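Local coordinates for appr-1-p processing domain protein (Thermus aquaticus Y51MC23, PDB 5M31) that is of unassigned function but belongs to the macro domain family, a compact alpha/beta fold in which a mixed sheet lies between layers of helices, at residues Leu27-Asn32 with Leu43-Ala48; Phe49-Gln54 with Phe71-Gly76; Glu104-Leu109 with Gln140-Ala145; Leu126-Gly129 with Pro134-Glu137; Pro88-Lys91 with Pro96-Met99. One frame throughout, in Å; residues are numbered along the deposited sequence. Where two conformers were deposited one is given.

Interaction 1: residues Leu27-Asn32 with Leu43-Ala48; sequences LVNTVN and LQFKRA
The phenyl ring of Phe45, on helix 40-48, lies flat against the side chain of Asn29 on strand 26-31. Asn29 CB stands 3.7 Å from the ring centroid and almost on the ring normal, a CH-pi contact over the middle of one face. The amide beyond it is stacked on the ring, the two planes only 16° apart, but shifted toward the base of the phenylalanine: Asn29 OD1 is 3.3 Å from Phe45 CD1, and Asn29 ND2 lies 3.5 Å from Phe45 CB. The two side chains run antiparallel as they overlap, each passing the other's base, an arrangement set by Asn29 CG being anti to its own N (chi1 -179°). Leu27 comes from another side, with its CB at the ring edge, near the plane, 3.8 Å from Phe45 CE2. Val28 O approaches Phe45 CZ obliquely at 3.5 Å. This is helix-on-sheet packing within the macro domain: the segment axes approach to 8.8 Å with 122° between their directions, and the side chain of Val28 points from the strand to the other sheet face. The polar end of Asn29 is bound unequally. ND2 is hydrogen-bonded to Asn86 OD1 on the adjacent strand 83-88, which helps to fix the rotation of the amide, whereas the buried OD1 has no hydrogen-bond partner in the model. Ile84 and Leu20 also pack on Phe45.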
# COMPACT_ATOMS: atom_id res chain seq x y z
N LEU A 27 4.01 -0.39 -6.04
CA LEU A 27 2.58 -0.49 -5.77
C LEU A 27 2.35 -0.75 -4.30
O LEU A 27 3.06 -1.54 -3.67
CB LEU A 27 1.94 -1.62 -6.54
CG LEU A 27 1.97 -1.53 -8.07
CD1 LEU A 27 1.23 -2.74 -8.64
CD2 LEU A 27 1.41 -0.23 -8.61
N VAL A 28 1.31 -0.13 -3.80
CA VAL A 28 0.81 -0.44 -2.42
C VAL A 28 -0.35 -1.42 -2.46
O VAL A 28 -1.34 -1.21 -3.18
CB VAL A 28 0.38 0.86 -1.70
CG1 VAL A 28 -0.17 0.54 -0.33
CG2 VAL A 28 1.54 1.83 -1.62
N ASN A 29 -0.21 -2.47 -1.67
CA ASN A 29 -1.21 -3.51 -1.45
C ASN A 29 -1.69 -3.34 -0.02
O ASN A 29 -0.88 -3.21 0.88
CB ASN A 29 -0.51 -4.84 -1.55
CG ASN A 29 -1.42 -6.00 -1.37
OD1 ASN A 29 -2.60 -5.90 -1.61
ND2 ASN A 29 -0.85 -7.14 -1.11
N THR A 30 -2.99 -3.35 0.19
CA THR A 30 -3.55 -3.19 1.55
C THR A 30 -3.76 -4.59 2.14
O THR A 30 -4.44 -5.46 1.53
CB THR A 30 -4.83 -2.35 1.53
OG1 THR A 30 -5.66 -2.77 0.45
CG2 THR A 30 -4.51 -0.87 1.40
N VAL A 31 -3.14 -4.85 3.30
CA VAL A 31 -3.06 -6.18 3.81
C VAL A 31 -3.50 -6.23 5.28
O VAL A 31 -3.82 -5.21 5.89
CB VAL A 31 -1.67 -6.83 3.64
CG1 VAL A 31 -1.32 -6.86 2.17
CG2 VAL A 31 -0.62 -6.08 4.46
N ASN A 32 -3.57 -7.42 5.79
CA ASN A 32 -3.72 -7.66 7.24
C ASN A 32 -2.44 -8.28 7.77
O ASN A 32 -1.44 -8.41 7.02
CB ASN A 32 -4.89 -8.58 7.50
CG ASN A 32 -4.75 -9.93 6.78
OD1 ASN A 32 -3.96 -10.77 7.17
ND2 ASN A 32 -5.46 -10.07 5.67
N LEU A 43 -6.43 -9.77 -2.72
CA LEU A 43 -6.68 -10.91 -3.61
C LEU A 43 -6.13 -10.67 -5.00
O LEU A 43 -5.48 -11.54 -5.59
CB LEU A 43 -8.19 -11.18 -3.70
CG LEU A 43 -8.56 -12.33 -4.61
CD1 LEU A 43 -7.76 -13.58 -4.30
CD2 LEU A 43 -10.05 -12.63 -4.50
N GLN A 44 -6.30 -9.46 -5.51
CA GLN A 44 -5.80 -9.12 -6.85
C GLN A 44 -4.27 -9.20 -6.85
O GLN A 44 -3.65 -9.72 -7.78
CB GLN A 44 -6.26 -7.72 -7.29
CG GLN A 44 -7.77 -7.45 -7.16
CD GLN A 44 -8.66 -8.56 -7.69
OE1 GLN A 44 -9.44 -9.18 -6.93
NE2 GLN A 44 -8.60 -8.78 -8.99
N PHE A 45 -3.68 -8.66 -5.78
CA PHE A 45 -2.22 -8.74 -5.60
C PHE A 45 -1.71 -10.15 -5.46
O PHE A 45 -0.68 -10.49 -6.04
CB PHE A 45 -1.74 -7.85 -4.43
CG PHE A 45 -1.49 -6.41 -4.84
CD1 PHE A 45 -2.54 -5.51 -4.89
CD2 PHE A 45 -0.23 -5.97 -5.15
CE1 PHE A 45 -2.31 -4.18 -5.26
CE2 PHE A 45 -0.01 -4.65 -5.47
CZ PHE A 45 -1.02 -3.76 -5.53
N LYS A 46 -2.42 -11.00 -4.72
CA LYS A 46 -1.99 -12.40 -4.61
C LYS A 46 -1.87 -13.07 -5.97
O LYS A 46 -0.88 -13.72 -6.26
CB LYS A 46 -2.93 -13.21 -3.78
CG LYS A 46 -2.47 -14.63 -3.64
CD LYS A 46 -3.22 -15.36 -2.55
CE LYS A 46 -4.68 -15.54 -2.89
NZ LYS A 46 -5.38 -16.26 -1.79
N ARG A 47 -2.92 -12.88 -6.77
CA ARG A 47 -2.99 -13.48 -8.17
C ARG A 47 -1.93 -12.90 -9.12
O ARG A 47 -1.32 -13.65 -9.87
CB ARG A 47 -4.45 -13.40 -8.70
CG ARG A 47 -5.40 -14.16 -7.79
CD ARG A 47 -6.73 -14.62 -8.35
NE ARG A 47 -7.73 -13.57 -8.41
CZ ARG A 47 -9.03 -13.73 -8.18
NH1 ARG A 47 -9.53 -14.88 -7.71
NH2 ARG A 47 -9.85 -12.70 -8.35
N ALA A 48 -1.66 -11.58 -9.03
CA ALA A 48 -0.74 -10.89 -9.94
C ALA A 48 0.69 -11.07 -9.51
O ALA A 48 1.61 -10.96 -10.32
CB ALA A 48 -1.08 -9.40 -9.96

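Interaction 2: residues Phe49-Gln54 with Phe71-Gly76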
# COMPACT_ATOMS: atom_id res chain seq x y z
N PHE A 49 0.89 -11.20 -8.18
CA PHE A 49 2.22 -11.18 -7.63
C PHE A 49 2.45 -12.32 -6.64
O PHE A 49 2.67 -12.08 -5.40
CB PHE A 49 2.50 -9.81 -6.97
CG PHE A 49 2.41 -8.66 -7.92
CD1 PHE A 49 3.40 -8.43 -8.86
CD2 PHE A 49 1.35 -7.76 -7.85
CE1 PHE A 49 3.29 -7.38 -9.76
CE2 PHE A 49 1.25 -6.69 -8.70
CZ PHE A 49 2.24 -6.49 -9.66
N PRO A 50 2.53 -13.54 -7.16
CA PRO A 50 2.66 -14.67 -6.24
C PRO A 50 3.93 -14.67 -5.35
O PRO A 50 3.89 -15.12 -4.19
CB PRO A 50 2.62 -15.90 -7.15
CG PRO A 50 2.86 -15.41 -8.54
CD PRO A 50 2.48 -13.97 -8.58
N ASP A 51 5.07 -14.24 -5.88
CA ASP A 51 6.28 -14.23 -5.07
C ASP A 51 6.18 -13.26 -3.86
O ASP A 51 6.66 -13.56 -2.77
CB ASP A 51 7.49 -13.88 -5.92
CG ASP A 51 7.76 -14.91 -6.98
OD1 ASP A 51 7.14 -16.03 -6.97
OD2 ASP A 51 8.65 -14.65 -7.79
N ASN A 52 5.52 -12.12 -4.08
CA ASN A 52 5.20 -11.16 -3.00
C ASN A 52 4.31 -11.82 -1.98
O ASN A 52 4.56 -11.69 -0.78
CB ASN A 52 4.54 -9.93 -3.53
CG ASN A 52 4.13 -8.97 -2.46
OD1 ASN A 52 4.94 -8.33 -1.81
ND2 ASN A 52 2.80 -8.92 -2.22
N TYR A 53 3.30 -12.56 -2.45
CA TYR A 53 2.39 -13.22 -1.50
C TYR A 53 3.12 -14.22 -0.62
O TYR A 53 3.00 -14.18 0.62
CB TYR A 53 1.27 -13.91 -2.26
CG TYR A 53 0.40 -14.78 -1.36
CD1 TYR A 53 -0.40 -14.22 -0.40
CD2 TYR A 53 0.49 -16.17 -1.41
CE1 TYR A 53 -1.11 -15.01 0.49
CE2 TYR A 53 -0.28 -16.96 -0.56
CZ TYR A 53 -1.10 -16.35 0.35
OH TYR A 53 -1.84 -17.13 1.23
N GLN A 54 3.98 -15.05 -1.22
CA GLN A 54 4.73 -16.02 -0.41
C GLN A 54 5.66 -15.33 0.55
O GLN A 54 5.78 -15.74 1.70
CB GLN A 54 5.53 -17.01 -1.29
CG GLN A 54 4.67 -17.98 -2.14
CD GLN A 54 3.61 -18.80 -1.37
OE1 GLN A 54 3.77 -19.15 -0.19
NE2 GLN A 54 2.53 -19.15 -2.06
N PHE A 71 5.52 -4.02 4.98
CA PHE A 71 6.40 -5.06 4.50
C PHE A 71 6.64 -4.87 3.00
O PHE A 71 5.71 -4.98 2.24
CB PHE A 71 5.81 -6.44 4.75
CG PHE A 71 6.61 -7.54 4.09
CD1 PHE A 71 7.89 -7.81 4.50
CD2 PHE A 71 6.10 -8.26 2.98
CE1 PHE A 71 8.68 -8.74 3.84
CE2 PHE A 71 6.88 -9.23 2.36
CZ PHE A 71 8.16 -9.46 2.78
N VAL A 72 7.89 -4.55 2.62
CA VAL A 72 8.24 -4.30 1.24
C VAL A 72 8.86 -5.53 0.62
O VAL A 72 9.74 -6.18 1.25
CB VAL A 72 9.22 -3.11 1.11
CG1 VAL A 72 9.60 -2.92 -0.36
CG2 VAL A 72 8.59 -1.85 1.61
N TYR A 73 8.38 -5.90 -0.55
CA TYR A 73 9.00 -6.96 -1.34
C TYR A 73 9.65 -6.36 -2.60
O TYR A 73 9.00 -5.55 -3.30
CB TYR A 73 7.98 -8.04 -1.75
CG TYR A 73 8.57 -9.17 -2.53
CD1 TYR A 73 9.46 -10.10 -1.92
CD2 TYR A 73 8.37 -9.29 -3.92
CE1 TYR A 73 10.00 -11.13 -2.64
CE2 TYR A 73 8.93 -10.33 -4.63
CZ TYR A 73 9.78 -11.21 -4.01
OH TYR A 73 10.32 -12.24 -4.71
N ASP A 74 10.91 -6.70 -2.83
CA ASP A 74 11.67 -6.23 -3.98
C ASP A 74 11.67 -7.29 -5.08
O ASP A 74 12.24 -8.38 -4.91
CB ASP A 74 13.11 -5.95 -3.53
CG ASP A 74 13.99 -5.34 -4.64
OD1 ASP A 74 13.53 -5.14 -5.77
OD2 ASP A 74 15.16 -5.04 -4.33
N ARG A 75 11.07 -6.97 -6.22
CA ARG A 75 11.00 -7.93 -7.30
C ARG A 75 12.28 -7.92 -8.13
O ARG A 75 12.45 -8.73 -9.02
CB ARG A 75 9.79 -7.63 -8.17
CG ARG A 75 8.45 -7.70 -7.43
CD ARG A 75 7.29 -7.33 -8.34
NE ARG A 75 7.07 -8.34 -9.37
CZ ARG A 75 6.83 -8.10 -10.66
NH1 ARG A 75 6.63 -9.10 -11.50
NH2 ARG A 75 6.76 -6.84 -11.13
N GLY A 76 13.16 -7.00 -7.83
CA GLY A 76 14.45 -6.95 -8.51
C GLY A 76 14.61 -5.68 -9.33
O GLY A 76 13.65 -5.02 -9.69
O HOH W 1 10.06 -12.36 -7.41
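Tyr73, on strand 71-74, turns one face of its ring to the first residues of helix 50-61. Asn52 CA makes a CH-pi contact 4.1 Å from the ring centroid, and Asp51 O lies over the same face. Asn52 OD1 reaches the base of the tyrosine, 3.1 Å from Tyr73 CB, with the amide plane turned 60° from the ring. Asp51 CB is 3.5 Å from Tyr73 OH. A second cluster forms where Phe49 presents CE1 over the centre of the Arg75 guanidinium, 3.7 Å from Arg75 CZ, the two planes 69° apart. Arg75 bends at chi3 (69°) to bring its terminal group there.

In the next shell, Asn86 ND2 on strand 83-88 donates to both Asn52 OD1 and Phe71 O, tying helix and edge strand to the next strand of the macro domain sheet. Pro81 O accepts a hydrogen bond from Arg75 NH2. An Asx turn (Gly76 N to Asp74 OD1, 2.8 Å) follows the strand, and Arg82 forms a salt bridge with the same oxygen.

Water 1 bridges the outer side, donating to Asp51 OD2 at 2.7 Å and hydrogen-bonded to Tyr73 OH at 2.7 Å. With no direct hydrogen bond between the segments, the contact relies on face packing and this water link; Asp51 OD2 and Arg75 NE, 6.7 Å apart, are not in contact, so any attraction between them is probably weak.

Interaction 3: residues Glu104-Leu109 with Gln140-Ala145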
# COMPACT_ATOMS: atom_id res chain seq x y z
N GLU A 104 -0.92 5.48 10.87
CA GLU A 104 0.41 4.98 11.23
C GLU A 104 1.06 4.40 9.96
O GLU A 104 2.27 4.56 9.76
CB GLU A 104 0.30 3.93 12.32
CG GLU A 104 -0.27 4.51 13.60
CD GLU A 104 -0.11 3.59 14.77
OE1 GLU A 104 0.23 2.41 14.55
OE2 GLU A 104 -0.36 4.05 15.93
N GLY A 105 0.27 3.72 9.11
CA GLY A 105 0.80 3.18 7.87
C GLY A 105 1.33 4.28 6.93
O GLY A 105 2.36 4.08 6.23
N LEU A 106 0.61 5.40 6.86
CA LEU A 106 1.04 6.48 5.93
C LEU A 106 2.40 7.09 6.36
O LEU A 106 3.25 7.42 5.52
CB LEU A 106 -0.01 7.57 5.90
CG LEU A 106 -1.17 7.27 4.98
CD1 LEU A 106 -2.29 8.23 5.29
CD2 LEU A 106 -0.72 7.39 3.52
N LYS A 107 2.61 7.25 7.67
CA LYS A 107 3.90 7.65 8.19
C LYS A 107 4.97 6.66 7.72
O LYS A 107 6.06 7.07 7.28
CB LYS A 107 3.89 7.74 9.73
CG LYS A 107 3.03 8.87 10.31
CD LYS A 107 3.44 9.19 11.74
CE LYS A 107 3.02 10.60 12.16
NZ LYS A 107 1.57 10.72 12.49
N ASP A 108 4.71 5.37 7.83
CA ASP A 108 5.72 4.41 7.44
C ASP A 108 5.89 4.35 5.95
O ASP A 108 6.94 3.99 5.45
CB ASP A 108 5.43 3.03 7.96
CG ASP A 108 6.68 2.19 8.08
OD1 ASP A 108 7.71 2.72 8.55
OD2 ASP A 108 6.69 1.05 7.61
N LEU A 109 4.83 4.67 5.23
CA LEU A 109 4.91 4.73 3.76
C LEU A 109 5.93 5.77 3.31
O LEU A 109 6.77 5.51 2.44
CB LEU A 109 3.55 5.04 3.19
CG LEU A 109 3.45 5.11 1.66
CD1 LEU A 109 3.95 3.84 1.03
CD2 LEU A 109 2.00 5.35 1.32
N GLN A 140 -7.70 13.13 2.83
CA GLN A 140 -7.06 14.23 3.54
C GLN A 140 -5.75 13.79 4.19
O GLN A 140 -4.72 14.46 4.07
CB GLN A 140 -8.00 14.77 4.60
CG GLN A 140 -7.56 16.09 5.23
CD GLN A 140 -6.65 15.91 6.44
OE1 GLN A 140 -5.67 16.66 6.62
NE2 GLN A 140 -6.99 14.95 7.29
N ARG A 141 -5.78 12.63 4.84
CA ARG A 141 -4.58 12.09 5.47
C ARG A 141 -3.52 11.71 4.45
O ARG A 141 -2.32 11.85 4.70
CB ARG A 141 -4.94 10.89 6.33
CG ARG A 141 -5.67 11.32 7.59
CD ARG A 141 -6.49 10.22 8.18
NE ARG A 141 -7.12 10.65 9.44
CZ ARG A 141 -8.10 11.54 9.54
NH1 ARG A 141 -8.54 12.19 8.45
NH2 ARG A 141 -8.64 11.81 10.72
N ILE A 142 -3.95 11.19 3.30
CA ILE A 142 -2.99 10.88 2.23
C ILE A 142 -2.32 12.17 1.75
O ILE A 142 -1.10 12.24 1.63
CB ILE A 142 -3.66 10.16 1.07
CG1 ILE A 142 -4.12 8.76 1.49
CG2 ILE A 142 -2.72 10.10 -0.14
CD1 ILE A 142 -5.00 8.06 0.46
N GLN A 143 -3.12 13.20 1.56
CA GLN A 143 -2.59 14.51 1.11
C GLN A 143 -1.59 15.07 2.09
O GLN A 143 -0.48 15.51 1.70
CB GLN A 143 -3.73 15.53 0.92
CG GLN A 143 -4.70 15.11 -0.15
CD GLN A 143 -5.97 15.97 -0.23
OE1 GLN A 143 -6.54 16.37 0.78
NE2 GLN A 143 -6.42 16.21 -1.45
N GLU A 144 -1.96 15.07 3.36
CA GLU A 144 -1.06 15.53 4.42
C GLU A 144 0.25 14.77 4.42
O GLU A 144 1.34 15.37 4.54
CB GLU A 144 -1.71 15.34 5.77
CG GLU A 144 -2.75 16.38 6.10
CD GLU A 144 -3.02 16.44 7.59
OE1 GLU A 144 -2.74 17.51 8.20
OE2 GLU A 144 -3.46 15.40 8.17
N ALA A 145 0.17 13.45 4.35
CA ALA A 145 1.37 12.61 4.38
C ALA A 145 2.24 12.73 3.12
O ALA A 145 3.47 12.80 3.21
CB ALA A 145 1.00 11.15 4.64
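Leu106 of helix 99-116 supplies the apolar contacts, with CB, CD1 and CD2 each touching helix 135-146. Its CB rests 3.9 Å from Ala145 CB, at the point where the two backbones come nearest, with 6.3 Å between the CA atoms. Leu106 CD2 faces Ile142 CG1 at 4.2 Å, the two side chains crossing at about a right angle. Leu106 CD1 lies 3.9 Å from Arg141 CB, and its contact with Arg141 O, at 3.7 Å, is one of packing against the backbone. Leu106 CG stands anti to the carbonyl carbon (chi1 -82°), a setting that directs the two methyl groups at neighbouring Arg141 and Ile142.

The helices run in nearly the same direction, 28° apart, with segment axes 10.0 Å from each other. In the macro domain fold both follow parallel strands, 83-88 and 120-123 respectively, and pack side by side on one face of the sheet. Leu126 contributes to the same apolar layer by touching both Leu106 and Ile142.

The polar interactions lie at the margin. Arg141 is extended from CG to NE and carries its guanidinium away from Leu106; NE forms a salt bridge with Glu103 on helix 99-116, and NH1 another with Glu137 in its own helix.

Interaction 4: residues Leu126-Gly129 with Pro134-Glu137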
# COMPACT_ATOMS: atom_id res chain seq x y z
N LEU A 126 -6.77 2.98 0.47
CA LEU A 126 -6.48 2.55 1.86
C LEU A 126 -7.69 2.21 2.71
O LEU A 126 -7.82 2.71 3.81
CB LEU A 126 -5.58 3.54 2.56
CG LEU A 126 -4.35 3.92 1.72
CD1 LEU A 126 -3.49 4.93 2.43
CD2 LEU A 126 -3.49 2.71 1.39
N GLY A 127 -8.49 1.30 2.21
CA GLY A 127 -9.60 0.77 2.96
C GLY A 127 -10.83 1.66 2.94
O GLY A 127 -11.79 1.42 3.70
N ALA A 128 -10.77 2.75 2.20
CA ALA A 128 -11.89 3.71 2.07
C ALA A 128 -12.84 3.27 0.98
O ALA A 128 -12.45 2.61 0.04
CB ALA A 128 -11.36 5.09 1.75
N GLY A 129 -14.09 3.65 1.14
CA GLY A 129 -15.08 3.38 0.14
C GLY A 129 -15.79 2.07 0.36
O GLY A 129 -15.35 1.20 1.12
N PRO A 134 -14.22 6.39 5.67
CA PRO A 134 -14.73 7.54 4.91
C PRO A 134 -13.64 8.15 4.03
O PRO A 134 -12.58 8.60 4.53
CB PRO A 134 -15.19 8.52 6.00
CG PRO A 134 -14.46 8.11 7.22
CD PRO A 134 -14.19 6.66 7.12
N TRP A 135 -13.88 8.15 2.73
CA TRP A 135 -12.86 8.56 1.77
C TRP A 135 -12.39 10.01 1.94
O TRP A 135 -11.18 10.24 1.92
CB TRP A 135 -13.35 8.31 0.36
CG TRP A 135 -12.50 8.81 -0.74
CD1 TRP A 135 -12.87 9.63 -1.76
CD2 TRP A 135 -11.11 8.51 -0.96
NE1 TRP A 135 -11.80 9.86 -2.61
CE2 TRP A 135 -10.71 9.17 -2.15
CE3 TRP A 135 -10.17 7.73 -0.28
CZ2 TRP A 135 -9.41 9.09 -2.66
CZ3 TRP A 135 -8.87 7.68 -0.76
CH2 TRP A 135 -8.51 8.34 -1.96
N PRO A 136 -13.30 10.96 2.25
CA PRO A 136 -12.80 12.34 2.44
C PRO A 136 -11.68 12.45 3.47
O PRO A 136 -10.70 13.15 3.26
CB PRO A 136 -14.05 13.09 2.90
CG PRO A 136 -15.20 12.38 2.26
CD PRO A 136 -14.78 10.93 2.09
N GLU A 137 -11.83 11.73 4.58
CA GLU A 137 -10.87 11.77 5.67
C GLU A 137 -9.61 11.03 5.31
O GLU A 137 -8.51 11.52 5.59
CB GLU A 137 -11.48 11.16 6.93
CG GLU A 137 -12.63 11.99 7.52
CD GLU A 137 -12.17 13.27 8.25
OE1 GLU A 137 -10.93 13.47 8.47
OE2 GLU A 137 -13.05 14.08 8.63
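Ala128 pushes its methyl group against the rim of the Trp135 indole, with CB 3.5 Å from Trp135 CE3 and close to the ring plane, so the aromatic system is met at an edge. The same methyl also lies 3.8 Å from Trp135 CA and 4.0 Å from Trp135 CB, which places it in the angle between the ring and its backbone. Trp135 CG lies anti to the backbone N (chi1 173°), which brings the CE3 edge to the methyl. Ala128 CB is also 4.4 Å from Pro134 C.

These residues belong to the glycine-rich loop that joins strand 120-123 to helix 135-146 in the macro domain; the loop doubles back so far that the CA atoms of Ala128 and Trp135 are 5.0 Å apart. Glycines take part in the bends: Gly127 has a positive phi of 81°, and Gly129 takes backbone angles at which a side chain would press on the preceding carbonyl oxygen. A backbone hydrogen bond between Gly127 and Leu133 draws the two limbs together. Elsewhere round the indole, Pro125, Ile142 and Pro159 pack against it, and Trp135 NE1 has a weak hydrogen bond to Glu158 OE2. Val138, one turn into the helix, touches Ala128 as well.

Interaction 5: residues Pro88-Lys91 with Pro96-Met99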
# COMPACT_ATOMS: atom_id res chain seq x y z
N PRO A 88 -0.35 -2.70 6.06
CA PRO A 88 -1.40 -3.24 6.90
C PRO A 88 -2.48 -2.19 7.24
O PRO A 88 -2.15 -1.12 7.70
CB PRO A 88 -0.63 -3.71 8.17
CG PRO A 88 0.78 -3.75 7.76
CD PRO A 88 0.94 -2.70 6.75
N THR A 89 -3.77 -2.51 7.08
CA THR A 89 -4.80 -1.57 7.46
C THR A 89 -5.64 -2.15 8.56
O THR A 89 -6.54 -1.52 9.01
CB THR A 89 -5.77 -1.26 6.33
OG1 THR A 89 -6.44 -2.45 5.92
CG2 THR A 89 -5.05 -0.70 5.09
N LYS A 90 -5.32 -3.36 8.93
CA LYS A 90 -6.11 -4.13 9.93
C LYS A 90 -5.30 -5.34 10.40
O LYS A 90 -4.31 -5.79 9.73
CB LYS A 90 -7.40 -4.56 9.29
CG LYS A 90 -7.20 -5.58 8.16
CD LYS A 90 -8.48 -5.97 7.46
CE LYS A 90 -9.12 -4.81 6.69
NZ LYS A 90 -10.44 -5.27 6.19
N LYS A 91 -5.67 -5.88 11.57
CA LYS A 91 -4.96 -7.05 12.07
C LYS A 91 -5.45 -8.30 11.37
O LYS A 91 -4.71 -8.99 10.72
CB LYS A 91 -5.11 -7.15 13.60
CG LYS A 91 -4.45 -6.00 14.30
CD LYS A 91 -4.52 -6.19 15.79
CE LYS A 91 -4.02 -4.95 16.50
NZ LYS A 91 -4.53 -5.14 17.89
N PRO A 96 -12.64 -4.65 10.14
CA PRO A 96 -12.65 -3.52 9.20
C PRO A 96 -11.27 -2.89 9.17
O PRO A 96 -10.48 -3.09 10.07
CB PRO A 96 -13.64 -2.53 9.85
CG PRO A 96 -13.75 -2.96 11.25
CD PRO A 96 -13.44 -4.42 11.35
N SER A 97 -11.00 -2.12 8.14
CA SER A 97 -9.82 -1.23 8.18
C SER A 97 -10.07 -0.17 9.24
O SER A 97 -11.22 0.21 9.48
CB SER A 97 -9.60 -0.56 6.82
OG SER A 97 -9.22 -1.49 5.81
N ARG A 98 -9.03 0.31 9.87
CA ARG A 98 -9.17 1.27 10.93
C ARG A 98 -8.35 2.52 10.67
O ARG A 98 -7.19 2.42 10.27
CB ARG A 98 -8.59 0.63 12.16
CG ARG A 98 -8.76 1.44 13.35
CD ARG A 98 -9.31 0.56 14.44
NE ARG A 98 -9.37 1.34 15.60
CZ ARG A 98 -9.68 0.86 16.78
NH1 ARG A 98 -10.07 -0.40 16.91
NH2 ARG A 98 -9.67 1.67 17.78
N MET A 99 -8.94 3.68 10.97
CA MET A 99 -8.29 4.96 10.57
C MET A 99 -6.93 5.12 11.23
O MET A 99 -5.96 5.52 10.58
CB MET A 99 -9.21 6.13 10.90
CG MET A 99 -8.76 7.47 10.34
SD MET A 99 -8.79 7.49 8.54
CE MET A 99 -10.51 7.82 8.23
O HOH W 2 -10.79 -3.12 4.53
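Thr89 and Ser97 turn their hydroxyls to each other: Thr89 OG1 sits between its backbone N and carbonyl carbon (chi1 62°), while Ser97 OG stands beside its own N. Thr89 OG1 and Ser97 OG are hydrogen-bonded at 2.9 Å, and either may be the donor. Lys90 joins them by a bend at chi3 (66°), which folds the chain back over the serine, placing Lys90 CE 3.4 Å from Ser97 OG. Its ammonium group donates to water 2, at 2.7 Å from NZ, and that water is hydrogen-bonded to Ser97 OG at 2.6 Å. Ser97 OG is gripped by a threonine hydroxyl and a water, and the water links it to the lysine; NZ also bonds to His95 O.

The backbones make a second link. Arg98 N donates to Thr89 O over 3.2 Å, with 155° at the hydrogen and the donor nitrogen almost on the line of the C=O bond. Ser97 CA lies 3.4 Å from the same oxygen in a CA-H...O contact, so Thr89 O receives two neighbouring groups. Lys90 CB rests on Pro96 O at 3.5 Å.

Together these bonds close the loop between strand 83-88 and helix 99-116 in the macro domain. Arg98 occupies the N-cap position of that helix, Thr89 pairs through its backbone with Val31 of the neighbouring strand 26-31, and Met99 begins the helix against Glu137, Val138 and Arg141 of helix 135-146.

Strand 26-31 lies at the middle of the set. On one face it carries interaction 1, which meets interaction 2 where Leu27 CD1 packs 3.9 Å from Phe49 CE2; on the other, Val28 CG2 reaches Leu109 CD1 at 4.1 Å, connecting it with interaction 3, whose centre is about 19 Å away. Interactions 3 and 4 share helix 135-146, with Ile142 CD1 4.1 Å from Trp135 CZ3. Interaction 5 adjoins strand 26-31, where Thr30 CG2 lies 3.7 Å from Thr89 CG2. It also borders interaction 4, where Gly127 CA lies 3.7 Å from Ser97 OG. Interactions 2 and 4 are farthest apart, with centres about 26 Å from each other.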